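Local coordinates for protein ribokinase, putative (Burkholderia thailandensis, PDB 3B1R) that binds nucleosides and nucleotides and probably transfers a phosphate group to a nucleoside, as a kinase of the ribokinase type, at residues A18-M23 with Q295-Y300; L117-I122 with I254-C259; L267-E272 with G281-L286. All coordinates share one frame; numbering follows the deposited sequence.

Overall arrangement
From the N terminus, strand 18-24 of the small four-stranded sheet is the first element involved; its partner 295-300 comes nearly at the chain's end, so contact 1 closes a loop that contains the other two. Inside that loop, contact 2 joins the turn 117-122 of the same small sheet to the segment 254-259 leading into helix 259-272. Contact 3 follows in series, a short loop pairing helices 259-272 and 277-291. Contacts 1 and 2 touch, with a probable hydrogen bond from Gly296 N to Asp255 OD2, and share one AMP; contacts 2 and 3 do not touch but share the second AMP. Contacts 1 and 2 tie the small sheet to later loops; contact 3 pairs two helices.

Contact 1. Residues A18-M23 with Q295-Y300; sequences AYDNIM and QGPQTY. With AMP (adenosine monophosphate), chain G.
With CG1 turned in beside its own backbone N (chi1 -58°) and CD1 reaching on in a nearly extended line (chi2 155°), Ile22 pushes its tip across to the Gly296-Pro297 bend. Asp20, two residues back on the same face of the strand, also has CG beside its N (chi1 -62°), which swings the carboxylate toward the proline ring and the bound nucleotide. Ile22 CD1 meets Pro297 CD at 3.5 Å, and CD1 also lies 3.9 Å from Gly296 CA, touching both residues. On the other branch of the isoleucine, the Gln295 chain bends at chi2 and runs past it in the opposite direction, placing NE2 3.8 Å from Ile22 CG2. These are purely van der Waals contacts. Pro297 CG comes within 3.7 Å of Asp20 OD2, so this one ring carbon borders the carboxylate oxygen that binds O3'.

Each oxygen of that carboxylate takes one hydroxyl of the AMP in chain G: O2' donates to Asp20 OD1 at 2.7 Å and O3' to Asp20 OD2 at 2.5 Å. Two bonds from one flat group to adjacent hydroxyls would hold the carboxylate's rotation and engage the ribose diol, as in other ribokinase-family sugar sites. Ala18 CB adds packing at 3.5 Å from O2'. The loop itself is tied by Thr299 OG1, which donates to Gln295 O at 2.5 Å.

Strand 18-24 lies between strands 53-55 and 109-115 in the small sheet, and Met23 packs on Ala124 of the second subunit. Across from it, Pro297 and Gln298 rest on helix 57-67, while Gln295, Gln298 and Thr299 touch strand 53-55, so the loop 295-300 meets both that helix and the sheet.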
loop_
_atom_site.group_PDB
_atom_site.type_symbol
_atom_site.label_atom_id
_atom_site.label_comp_id
_atom_site.label_asym_id
_atom_site.label_seq_id
_atom_site.Cartn_x
_atom_site.Cartn_y
_atom_site.Cartn_z
ATOM N N ALA A 18 17.530 -2.712 -6.537
ATOM C CA ALA A 18 16.122 -2.838 -6.903
ATOM C C ALA A 18 15.577 -1.603 -7.606
ATOM O O ALA A 18 16.149 -0.517 -7.506
ATOM C CB ALA A 18 15.306 -3.102 -5.643
ATOM N N TYR A 19 14.459 -1.773 -8.306
ATOM C CA TYR A 19 13.704 -0.632 -8.798
ATOM C C TYR A 19 12.486 -0.379 -7.932
ATOM O O TYR A 19 11.679 -1.272 -7.702
ATOM C CB TYR A 19 13.308 -0.818 -10.267
ATOM C CG TYR A 19 14.494 -0.860 -11.190
ATOM C CD1 TYR A 19 15.324 0.246 -11.340
ATOM C CD2 TYR A 19 14.779 -2.004 -11.933
ATOM C CE1 TYR A 19 16.434 0.205 -12.199
ATOM C CE2 TYR A 19 15.877 -2.051 -12.788
ATOM C CZ TYR A 19 16.703 -0.949 -12.907
ATOM O OH TYR A 19 17.785 -0.992 -13.758
ATOM N N ASP A 20 12.360 0.850 -7.454
ATOM C CA ASP A 20 11.270 1.221 -6.580
ATOM C C ASP A 20 10.196 2.036 -7.289
ATOM O O ASP A 20 10.477 2.938 -8.094
ATOM C CB ASP A 20 11.777 2.008 -5.374
ATOM C CG ASP A 20 12.750 1.211 -4.501
ATOM O OD1 ASP A 20 12.888 -0.027 -4.682
ATOM O OD2 ASP A 20 13.372 1.844 -3.619
ATOM N N ASN A 21 8.962 1.694 -6.951
ATOM C CA ASN A 21 7.779 2.383 -7.399
ATOM C C ASN A 21 7.052 2.758 -6.096
ATOM O O ASN A 21 6.471 1.911 -5.430
ATOM C CB ASN A 21 6.962 1.443 -8.301
ATOM C CG ASN A 21 7.827 0.770 -9.401
ATOM O OD1 ASN A 21 8.066 1.350 -10.464
ATOM N ND2 ASN A 21 8.298 -0.452 -9.135
ATOM N N ILE A 22 7.103 4.034 -5.740
ATOM C CA ILE A 22 6.740 4.489 -4.391
ATOM C C ILE A 22 5.481 5.351 -4.352
ATOM O O ILE A 22 5.360 6.320 -5.088
ATOM C CB ILE A 22 7.935 5.239 -3.720
ATOM C CG1 ILE A 22 9.166 4.321 -3.654
ATOM C CG2 ILE A 22 7.545 5.762 -2.338
ATOM C CD1 ILE A 22 10.531 5.066 -3.604
ATOM N N MET A 23 4.554 4.987 -3.468
ATOM C CA MET A 23 3.315 5.714 -3.290
ATOM C C MET A 23 3.207 6.201 -1.845
ATOM O O MET A 23 2.823 5.445 -0.946
ATOM C CB MET A 23 2.116 4.829 -3.659
ATOM C CG MET A 23 2.154 4.256 -5.091
ATOM S SD MET A 23 3.257 2.829 -5.316
ATOM C CE MET A 23 2.126 1.449 -5.219
ATOM N N GLN A 295 11.578 13.124 -2.726
ATOM C CA GLN A 295 10.777 11.956 -3.119
ATOM C C GLN A 295 11.631 10.791 -3.637
ATOM O O GLN A 295 12.314 10.908 -4.654
ATOM C CB GLN A 295 9.703 12.387 -4.156
ATOM C CG GLN A 295 8.834 11.265 -4.758
ATOM C CD GLN A 295 8.033 10.479 -3.717
ATOM O OE1 GLN A 295 7.505 11.050 -2.756
ATOM N NE2 GLN A 295 7.933 9.161 -3.917
ATOM N N GLY A 296 11.580 9.661 -2.933
ATOM C CA GLY A 296 12.369 8.498 -3.301
ATOM C C GLY A 296 13.652 8.375 -2.499
ATOM O O GLY A 296 14.086 9.324 -1.847
ATOM N N PRO A 297 14.286 7.196 -2.551
ATOM C CA PRO A 297 15.432 6.950 -1.675
ATOM C C PRO A 297 16.693 7.747 -2.019
ATOM O O PRO A 297 17.506 8.018 -1.141
ATOM C CB PRO A 297 15.679 5.449 -1.839
ATOM C CG PRO A 297 15.059 5.089 -3.138
ATOM C CD PRO A 297 13.896 5.996 -3.314
ATOM N N GLN A 298 16.843 8.126 -3.284
ATOM C CA GLN A 298 18.081 8.722 -3.743
ATOM C C GLN A 298 17.872 9.996 -4.571
ATOM O O GLN A 298 18.633 10.255 -5.503
ATOM C CB GLN A 298 18.841 7.699 -4.578
ATOM C CG GLN A 298 19.147 6.355 -3.905
ATOM C CD GLN A 298 19.762 5.399 -4.894
ATOM O OE1 GLN A 298 20.297 5.838 -5.908
ATOM N NE2 GLN A 298 19.662 4.093 -4.636
ATOM N N THR A 299 16.861 10.784 -4.221
ATOM C CA THR A 299 16.522 12.004 -4.962
ATOM C C THR A 299 17.191 13.228 -4.345
ATOM O O THR A 299 17.486 14.199 -5.033
ATOM C CB THR A 299 14.999 12.183 -5.046
ATOM O OG1 THR A 299 14.478 11.155 -5.891
ATOM C CG2 THR A 299 14.612 13.539 -5.634
ATOM N N TYR A 300 17.443 13.175 -3.042
ATOM C CA TYR A 300 18.313 14.163 -2.421
ATOM C C TYR A 300 19.715 14.056 -3.034
ATOM O O TYR A 300 20.159 12.958 -3.351
ATOM C CB TYR A 300 18.332 13.976 -0.899
ATOM C CG TYR A 300 19.143 12.811 -0.360
ATOM C CD1 TYR A 300 18.928 11.504 -0.809
ATOM C CD2 TYR A 300 20.094 13.020 0.636
ATOM C CE1 TYR A 300 19.665 10.438 -0.302
ATOM C CE2 TYR A 300 20.834 11.967 1.155
ATOM C CZ TYR A 300 20.612 10.672 0.681
ATOM O OH TYR A 300 21.339 9.614 1.189
HETATM P P AMP G . 14.739 1.704 3.748
HETATM O O1P AMP G . 14.936 0.950 5.052
HETATM O O2P AMP G . 13.566 2.656 3.733
HETATM O O3P AMP G . 16.007 2.358 3.248
HETATM O "O5'" AMP G . 14.436 0.564 2.658
HETATM C "C5'" AMP G . 13.795 0.830 1.412
HETATM C "C4'" AMP G . 14.401 -0.122 0.394
HETATM O "O4'" AMP G . 14.030 -1.454 0.731
HETATM C "C3'" AMP G . 13.841 0.119 -1.002
HETATM O "O3'" AMP G . 14.799 0.878 -1.781
HETATM C "C2'" AMP G . 13.483 -1.280 -1.524
HETATM O "O2'" AMP G . 14.066 -1.535 -2.802
HETATM C "C1'" AMP G . 14.070 -2.214 -0.458
HETATM N N9 AMP G . 13.319 -3.419 -0.108
HETATM C C8 AMP G . 12.009 -3.469 0.190
HETATM N N7 AMP G . 11.639 -4.717 0.517
HETATM C C5 AMP G . 12.742 -5.480 0.435
HETATM C C6 AMP G . 13.026 -6.900 0.641
HETATM N N6 AMP G . 12.018 -7.722 1.009
HETATM N N1 AMP G . 14.301 -7.310 0.464
HETATM C C2 AMP G . 15.294 -6.475 0.095
HETATM N N3 AMP G . 15.095 -5.156 -0.126
HETATM C C4 AMP G . 13.855 -4.623 0.030
#

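Contact 2. Residues L117-I122 with I254-C259. With AMP (adenosine monophosphate), chain G; AMP (adenosine monophosphate), chain H.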
loop_
_atom_site.group_PDB
_atom_site.type_symbol
_atom_site.label_atom_id
_atom_site.label_comp_id
_atom_site.label_asym_id
_atom_site.label_seq_id
_atom_site.Cartn_x
_atom_site.Cartn_y
_atom_site.Cartn_z
ATOM N N LEU A 117 3.912 9.274 6.006
ATOM C CA LEU A 117 4.960 10.162 6.521
ATOM C C LEU A 117 5.580 9.664 7.823
ATOM O O LEU A 117 6.513 10.275 8.348
ATOM C CB LEU A 117 4.446 11.601 6.642
ATOM C CG LEU A 117 4.031 12.228 5.296
ATOM C CD1 LEU A 117 3.403 13.595 5.500
ATOM C CD2 LEU A 117 5.230 12.311 4.333
ATOM N N ASP A 118 5.052 8.552 8.326
ATOM C CA ASP A 118 5.615 7.845 9.477
ATOM C C ASP A 118 6.539 6.719 9.052
ATOM O O ASP A 118 6.973 5.926 9.896
ATOM C CB ASP A 118 4.502 7.238 10.339
ATOM C CG ASP A 118 4.094 8.133 11.477
ATOM O OD1 ASP A 118 4.514 9.302 11.481
ATOM O OD2 ASP A 118 3.345 7.666 12.360
ATOM N N ASN A 119 6.801 6.618 7.749
ATOM C CA ASN A 119 7.645 5.557 7.194
ATOM C C ASN A 119 7.113 4.126 7.419
ATOM O O ASN A 119 7.883 3.143 7.488
ATOM C CB ASN A 119 9.086 5.694 7.706
ATOM C CG ASN A 119 10.099 5.120 6.746
ATOM O OD1 ASN A 119 9.783 4.791 5.610
ATOM N ND2 ASN A 119 11.325 4.993 7.202
ATOM N N ASN A 120 5.798 4.015 7.538
ATOM C CA ASN A 120 5.132 2.725 7.578
ATOM C C ASN A 120 5.076 2.098 6.170
ATOM O O ASN A 120 4.022 2.091 5.506
ATOM C CB ASN A 120 3.730 2.853 8.205
ATOM C CG ASN A 120 3.781 3.148 9.699
ATOM O OD1 ASN A 120 4.458 2.461 10.459
ATOM N ND2 ASN A 120 3.046 4.167 10.129
ATOM N N GLN A 121 6.213 1.565 5.724
ATOM C CA GLN A 121 6.316 0.950 4.403
ATOM C C GLN A 121 5.657 -0.409 4.366
ATOM O O GLN A 121 6.049 -1.323 5.109
ATOM C CB GLN A 121 7.772 0.782 3.998
ATOM C CG GLN A 121 8.531 2.066 3.881
ATOM C CD GLN A 121 9.945 1.848 3.430
ATOM O OE1 GLN A 121 10.210 1.011 2.568
ATOM N NE2 GLN A 121 10.871 2.623 3.992
ATOM N N ILE A 122 4.656 -0.526 3.501
ATOM C CA ILE A 122 4.019 -1.801 3.192
ATOM C C ILE A 122 4.406 -2.125 1.769
ATOM O O ILE A 122 3.935 -1.493 0.830
ATOM C CB ILE A 122 2.477 -1.737 3.347
ATOM C CG1 ILE A 122 2.112 -1.241 4.754
ATOM C CG2 ILE A 122 1.835 -3.100 2.994
ATOM C CD1 ILE A 122 0.610 -1.199 5.063
ATOM N N ILE A 254 8.557 14.991 2.961
ATOM C CA ILE A 254 8.007 14.569 1.665
ATOM C C ILE A 254 7.901 13.048 1.520
ATOM O O ILE A 254 6.863 12.538 1.101
ATOM C CB ILE A 254 8.862 15.116 0.481
ATOM C CG1 ILE A 254 8.849 16.650 0.461
ATOM C CG2 ILE A 254 8.416 14.521 -0.869
ATOM C CD1 ILE A 254 7.538 17.277 0.050
ATOM N N ASP A 255 8.979 12.330 1.853
ATOM C CA ASP A 255 9.020 10.882 1.677
ATOM C C ASP A 255 10.104 10.282 2.563
ATOM O O ASP A 255 11.279 10.604 2.376
ATOM C CB ASP A 255 9.295 10.534 0.206
ATOM C CG ASP A 255 9.309 9.032 -0.057
ATOM O OD1 ASP A 255 8.712 8.275 0.724
ATOM O OD2 ASP A 255 9.911 8.606 -1.061
ATOM N N PRO A 256 9.717 9.422 3.533
ATOM C CA PRO A 256 10.747 8.812 4.362
ATOM C C PRO A 256 11.378 7.556 3.758
ATOM O O PRO A 256 12.385 7.090 4.286
ATOM C CB PRO A 256 10.016 8.494 5.681
ATOM C CG PRO A 256 8.596 8.862 5.481
ATOM C CD PRO A 256 8.374 9.069 4.010
ATOM N N THR A 257 10.831 7.035 2.654
ATOM C CA THR A 257 11.433 5.875 1.981
ATOM C C THR A 257 12.901 6.100 1.641
ATOM O O THR A 257 13.230 6.937 0.802
ATOM C CB THR A 257 10.679 5.478 0.687
ATOM O OG1 THR A 257 9.271 5.443 0.950
ATOM C CG2 THR A 257 11.140 4.117 0.213
ATOM N N GLY A 258 13.775 5.318 2.271
ATOM C CA GLY A 258 15.210 5.491 2.118
ATOM C C GLY A 258 15.891 6.120 3.323
ATOM O O GLY A 258 17.118 6.161 3.377
ATOM N N CYS A 259 15.113 6.597 4.301
ATOM C CA CYS A 259 15.707 7.272 5.473
ATOM C C CYS A 259 16.594 6.333 6.287
ATOM O O CYS A 259 17.653 6.734 6.761
ATOM C CB CYS A 259 14.650 7.922 6.368
ATOM S SG CYS A 259 14.036 9.499 5.733
HETATM P P AMP G . 14.739 1.704 3.748
HETATM O O1P AMP G . 14.936 0.950 5.052
HETATM O O2P AMP G . 13.566 2.656 3.733
HETATM O O3P AMP G . 16.007 2.358 3.248
HETATM O "O5'" AMP G . 14.436 0.564 2.658
HETATM C "C5'" AMP G . 13.795 0.830 1.412
HETATM C "C4'" AMP G . 14.401 -0.122 0.394
HETATM O "O4'" AMP G . 14.030 -1.454 0.731
HETATM C "C3'" AMP G . 13.841 0.119 -1.002
HETATM O "O3'" AMP G . 14.799 0.878 -1.781
HETATM C "C2'" AMP G . 13.483 -1.280 -1.524
HETATM O "O2'" AMP G . 14.066 -1.535 -2.802
HETATM C "C1'" AMP G . 14.070 -2.214 -0.458
HETATM N N9 AMP G . 13.319 -3.419 -0.108
HETATM C C8 AMP G . 12.009 -3.469 0.190
HETATM N N7 AMP G . 11.639 -4.717 0.517
HETATM C C5 AMP G . 12.742 -5.480 0.435
HETATM C C6 AMP G . 13.026 -6.900 0.641
HETATM N N6 AMP G . 12.018 -7.722 1.009
HETATM N N1 AMP G . 14.301 -7.310 0.464
HETATM C C2 AMP G . 15.294 -6.475 0.095
HETATM N N3 AMP G . 15.095 -5.156 -0.126
HETATM C C4 AMP G . 13.855 -4.623 0.030
HETATM P P AMP H . 13.520 5.617 10.240
HETATM O O1P AMP H . 14.071 4.547 9.327
HETATM O O2P AMP H . 12.148 6.069 9.816
HETATM O O3P AMP H . 13.666 5.285 11.707
HETATM O "O5'" AMP H . 14.445 6.893 9.969
HETATM C "C5'" AMP H . 15.847 6.753 10.037
HETATM C "C4'" AMP H . 16.453 8.049 10.531
HETATM O "O4'" AMP H . 16.218 9.060 9.544
HETATM C "C3'" AMP H . 15.886 8.581 11.847
HETATM O "O3'" AMP H . 16.487 8.034 13.037
HETATM C "C2'" AMP H . 16.199 10.054 11.671
HETATM O "O2'" AMP H . 17.586 10.355 11.907
HETATM C "C1'" AMP H . 15.927 10.294 10.201
HETATM N N9 AMP H . 14.485 10.619 10.136
HETATM C C8 AMP H . 13.453 9.786 9.879
HETATM N N7 AMP H . 12.265 10.455 9.939
HETATM C C5 AMP H . 12.543 11.740 10.262
HETATM C C6 AMP H . 11.771 12.984 10.487
HETATM N N6 AMP H . 10.423 12.984 10.386
HETATM N N1 AMP H . 12.451 14.109 10.810
HETATM C C2 AMP H . 13.794 14.131 10.919
HETATM N N3 AMP H . 14.556 13.038 10.721
HETATM C C4 AMP H . 14.000 11.842 10.389
HETATM O O HOH W 1 8.136 5.836 3.828
#
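DPTGCGD, this protein's form of the PfkB-family GAGD motif, where the chain turns into helix 259-272, meets the turn 117-122 here: Pro256 and Thr257 pack against Asn119 and Gln121 between two bound AMP molecules. Pro256 to Cys259 form a type II turn that puts Gly258 at the N-cap of the helix, at the start of the family's anion hole. Pro256 CB lies 3.5 Å from Asn119 CG, the two side chains running past each other in opposite directions. Leu117 closes the outer end, its CD2 3.6 Å from Ile254 O, a buried carbonyl with no partner in the model.

The two amides divide the nucleotides between them. Asn119, with CG anti to its backbone N (chi1 -153°), sends ND2 to O2P of the AMP in chain H, a nearly straight bond of 2.9 Å (170° at the hydrogen). Gln121 runs alongside it on an extended chain, and NE2 donates to O2P of the AMP in chain G at 2.7 Å; the same oxygen takes Gly258 N at 3.0 Å. The second hydrogen of Gln121 NE2 goes to Asn119 OD1, so each amide steadies the other while holding a different phosphate. The AMP in chain G occupies the site where inosine binds and the AMP in chain H the ADP site, consistent with a phosphoryl-transfer centre between them.

Asp255 ties the turn. Its OD1 accepts Thr257 OG1 on the syn side and Thr257 N from above the carboxylate plane, an Asx turn, while OD2 takes Gly296 N. His39 of the second subunit also packs on Asn119. One water bridges the segments, donating to Asn119 OD1 at 2.6 Å and to Thr257 OG1 at 3.1 Å.

Contact 3. Residues L267-E272 with G281-L286. With AMP (adenosine monophosphate), chain H.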
loop_
_atom_site.group_PDB
_atom_site.type_symbol
_atom_site.label_atom_id
_atom_site.label_comp_id
_atom_site.label_asym_id
_atom_site.label_seq_id
_atom_site.Cartn_x
_atom_site.Cartn_y
_atom_site.Cartn_z
ATOM N N LEU A 267 26.240 6.371 9.403
ATOM C CA LEU A 267 26.855 5.448 10.351
ATOM C C LEU A 267 28.175 4.875 9.825
ATOM O O LEU A 267 29.222 4.991 10.491
ATOM C CB LEU A 267 25.871 4.307 10.681
ATOM C CG LEU A 267 25.306 4.056 12.087
ATOM C CD1 LEU A 267 24.936 5.317 12.856
ATOM C CD2 LEU A 267 24.114 3.071 12.018
ATOM N N LEU A 268 28.114 4.283 8.629
ATOM C CA LEU A 268 29.271 3.650 7.969
ATOM C C LEU A 268 30.464 4.572 7.790
ATOM O O LEU A 268 31.603 4.157 8.016
ATOM C CB LEU A 268 28.888 3.085 6.597
ATOM C CG LEU A 268 28.090 1.788 6.523
ATOM C CD1 LEU A 268 27.676 1.517 5.072
ATOM C CD2 LEU A 268 28.889 0.621 7.078
ATOM N N TYR A 269 30.190 5.798 7.350
ATOM C CA TYR A 269 31.177 6.871 7.302
ATOM C C TYR A 269 31.720 7.188 8.691
ATOM O O TYR A 269 32.935 7.242 8.895
ATOM C CB TYR A 269 30.565 8.134 6.684
ATOM C CG TYR A 269 31.592 9.214 6.401
ATOM C CD1 TYR A 269 32.123 9.375 5.130
ATOM C CD2 TYR A 269 32.028 10.070 7.418
ATOM C CE1 TYR A 269 33.076 10.362 4.865
ATOM C CE2 TYR A 269 32.983 11.056 7.171
ATOM C CZ TYR A 269 33.497 11.188 5.890
ATOM O OH TYR A 269 34.420 12.163 5.636
ATOM N N GLY A 270 30.823 7.395 9.651
ATOM C CA GLY A 270 31.235 7.671 11.033
ATOM C C GLY A 270 32.188 6.641 11.629
ATOM O O GLY A 270 33.234 7.002 12.196
ATOM N N ILE A 271 31.830 5.367 11.486
ATOM C CA ILE A 271 32.601 4.239 12.024
ATOM C C ILE A 271 33.970 4.121 11.370
ATOM O O ILE A 271 34.989 4.060 12.062
ATOM C CB ILE A 271 31.839 2.894 11.893
ATOM C CG1 ILE A 271 30.556 2.919 12.731
ATOM C CG2 ILE A 271 32.714 1.715 12.380
ATOM C CD1 ILE A 271 29.602 1.768 12.422
ATOM N N GLU A 272 33.991 4.097 10.040
ATOM C CA GLU A 272 35.237 3.970 9.285
ATOM C C GLU A 272 36.237 5.104 9.555
ATOM O O GLU A 272 37.442 4.930 9.366
ATOM C CB GLU A 272 34.965 3.844 7.788
ATOM C CG GLU A 272 34.263 5.038 7.165
ATOM C CD GLU A 272 34.855 5.431 5.819
ATOM O OE1 GLU A 272 34.084 5.864 4.915
ATOM O OE2 GLU A 272 36.099 5.322 5.680
ATOM N N GLY A 281 26.319 9.120 15.036
ATOM C CA GLY A 281 24.857 9.149 15.003
ATOM C C GLY A 281 24.238 10.475 14.556
ATOM O O GLY A 281 23.225 10.486 13.850
ATOM N N ARG A 282 24.826 11.588 14.980
ATOM C CA ARG A 282 24.383 12.909 14.500
ATOM C C ARG A 282 24.536 13.059 12.983
ATOM O O ARG A 282 23.663 13.614 12.327
ATOM C CB ARG A 282 25.113 14.044 15.230
ATOM C CG ARG A 282 24.625 14.288 16.657
ATOM C CD ARG A 282 25.729 14.941 17.503
ATOM N NE ARG A 282 25.279 15.427 18.814
ATOM C CZ ARG A 282 24.707 14.673 19.756
ATOM N NH1 ARG A 282 24.474 13.381 19.552
ATOM N NH2 ARG A 282 24.336 15.217 20.916
ATOM N N LEU A 283 25.639 12.562 12.432
ATOM C CA LEU A 283 25.834 12.574 10.986
ATOM C C LEU A 283 24.820 11.676 10.268
ATOM O O LEU A 283 24.242 12.076 9.245
ATOM C CB LEU A 283 27.264 12.182 10.626
ATOM C CG LEU A 283 27.601 12.074 9.136
ATOM C CD1 LEU A 283 27.575 13.445 8.484
ATOM C CD2 LEU A 283 28.955 11.414 8.951
ATOM N N ALA A 284 24.597 10.477 10.815
ATOM C CA ALA A 284 23.603 9.538 10.286
ATOM C C ALA A 284 22.218 10.159 10.284
ATOM O O ALA A 284 21.461 10.025 9.308
ATOM C CB ALA A 284 23.588 8.266 11.121
ATOM N N SER A 285 21.901 10.830 11.388
ATOM C CA SER A 285 20.615 11.456 11.579
ATOM C C SER A 285 20.436 12.617 10.603
ATOM O O SER A 285 19.335 12.837 10.081
ATOM C CB SER A 285 20.463 11.926 13.015
ATOM O OG SER A 285 19.194 12.507 13.199
ATOM N N LEU A 286 21.526 13.347 10.355
ATOM C CA LEU A 286 21.501 14.395 9.347
ATOM C C LEU A 286 21.112 13.814 7.991
ATOM O O LEU A 286 20.177 14.300 7.382
ATOM C CB LEU A 286 22.828 15.153 9.261
ATOM C CG LEU A 286 22.825 16.308 8.247
ATOM C CD1 LEU A 286 21.698 17.300 8.513
ATOM C CD2 LEU A 286 24.161 17.013 8.250
HETATM P P AMP H . 13.520 5.617 10.240
HETATM O O1P AMP H . 14.071 4.547 9.327
HETATM O O2P AMP H . 12.148 6.069 9.816
HETATM O O3P AMP H . 13.666 5.285 11.707
HETATM O "O5'" AMP H . 14.445 6.893 9.969
HETATM C "C5'" AMP H . 15.847 6.753 10.037
HETATM C "C4'" AMP H . 16.453 8.049 10.531
HETATM O "O4'" AMP H . 16.218 9.060 9.544
HETATM C "C3'" AMP H . 15.886 8.581 11.847
HETATM O "O3'" AMP H . 16.487 8.034 13.037
HETATM C "C2'" AMP H . 16.199 10.054 11.671
HETATM O "O2'" AMP H . 17.586 10.355 11.907
HETATM C "C1'" AMP H . 15.927 10.294 10.201
HETATM N N9 AMP H . 14.485 10.619 10.136
HETATM C C8 AMP H . 13.453 9.786 9.879
HETATM N N7 AMP H . 12.265 10.455 9.939
HETATM C C5 AMP H . 12.543 11.740 10.262
HETATM C C6 AMP H . 11.771 12.984 10.487
HETATM N N6 AMP H . 10.423 12.984 10.386
HETATM N N1 AMP H . 12.451 14.109 10.810
HETATM C C2 AMP H . 13.794 14.131 10.919
HETATM N N3 AMP H . 14.556 13.038 10.721
HETATM C C4 AMP H . 14.000 11.842 10.389
#
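Leu267 and Ala284 make the tight part of this helix pair, with Tyr269 and Leu283 as a second point of touch. The short axes approach to 8.3 Å and run almost antiparallel (156°). The small side chain of Ala284 is compatible with a close approach: Ala284 CB sits 3.7 Å from Leu267 CD1 and equally near Leu267 N. CB of Leu267 points away from the partner helix, and CD1 comes back to it with chi1 at -117°, off the usual rotamers. On the other flank Leu283, its CG anti to the backbone N, extends CD2 to Tyr269 CD2 at 3.7 Å; the methyl meets the ring obliquely.

Between and beyond these points the packing is slacker. Gly270 N is 4.5 Å from Leu283 CD2, and Leu267 CD1 keeps 4.4 Å from Gly281 CA. Ile271, Glu272 and Arg282 are partly exposed and make no contact across the pair. All the contact is apolar.

Ser285 serves the nucleotide, not the helix pair: its OG accepts O2' of the AMP in chain H at 3.0 Å and is also bonded to Pro246 O, so this face of helix 277-291 lines the ribose of the second AMP.

Beyond the pair, Tyr269 stacks on His273 and rests on Leu65 of helix 57-67, and Leu268 packs on Leu146 and Ile148 of strand 146-149 in the large sheet. Leu286 and Arg282 lean on helix 304-315, so helix 277-291 touches that helix as well as helix 259-272.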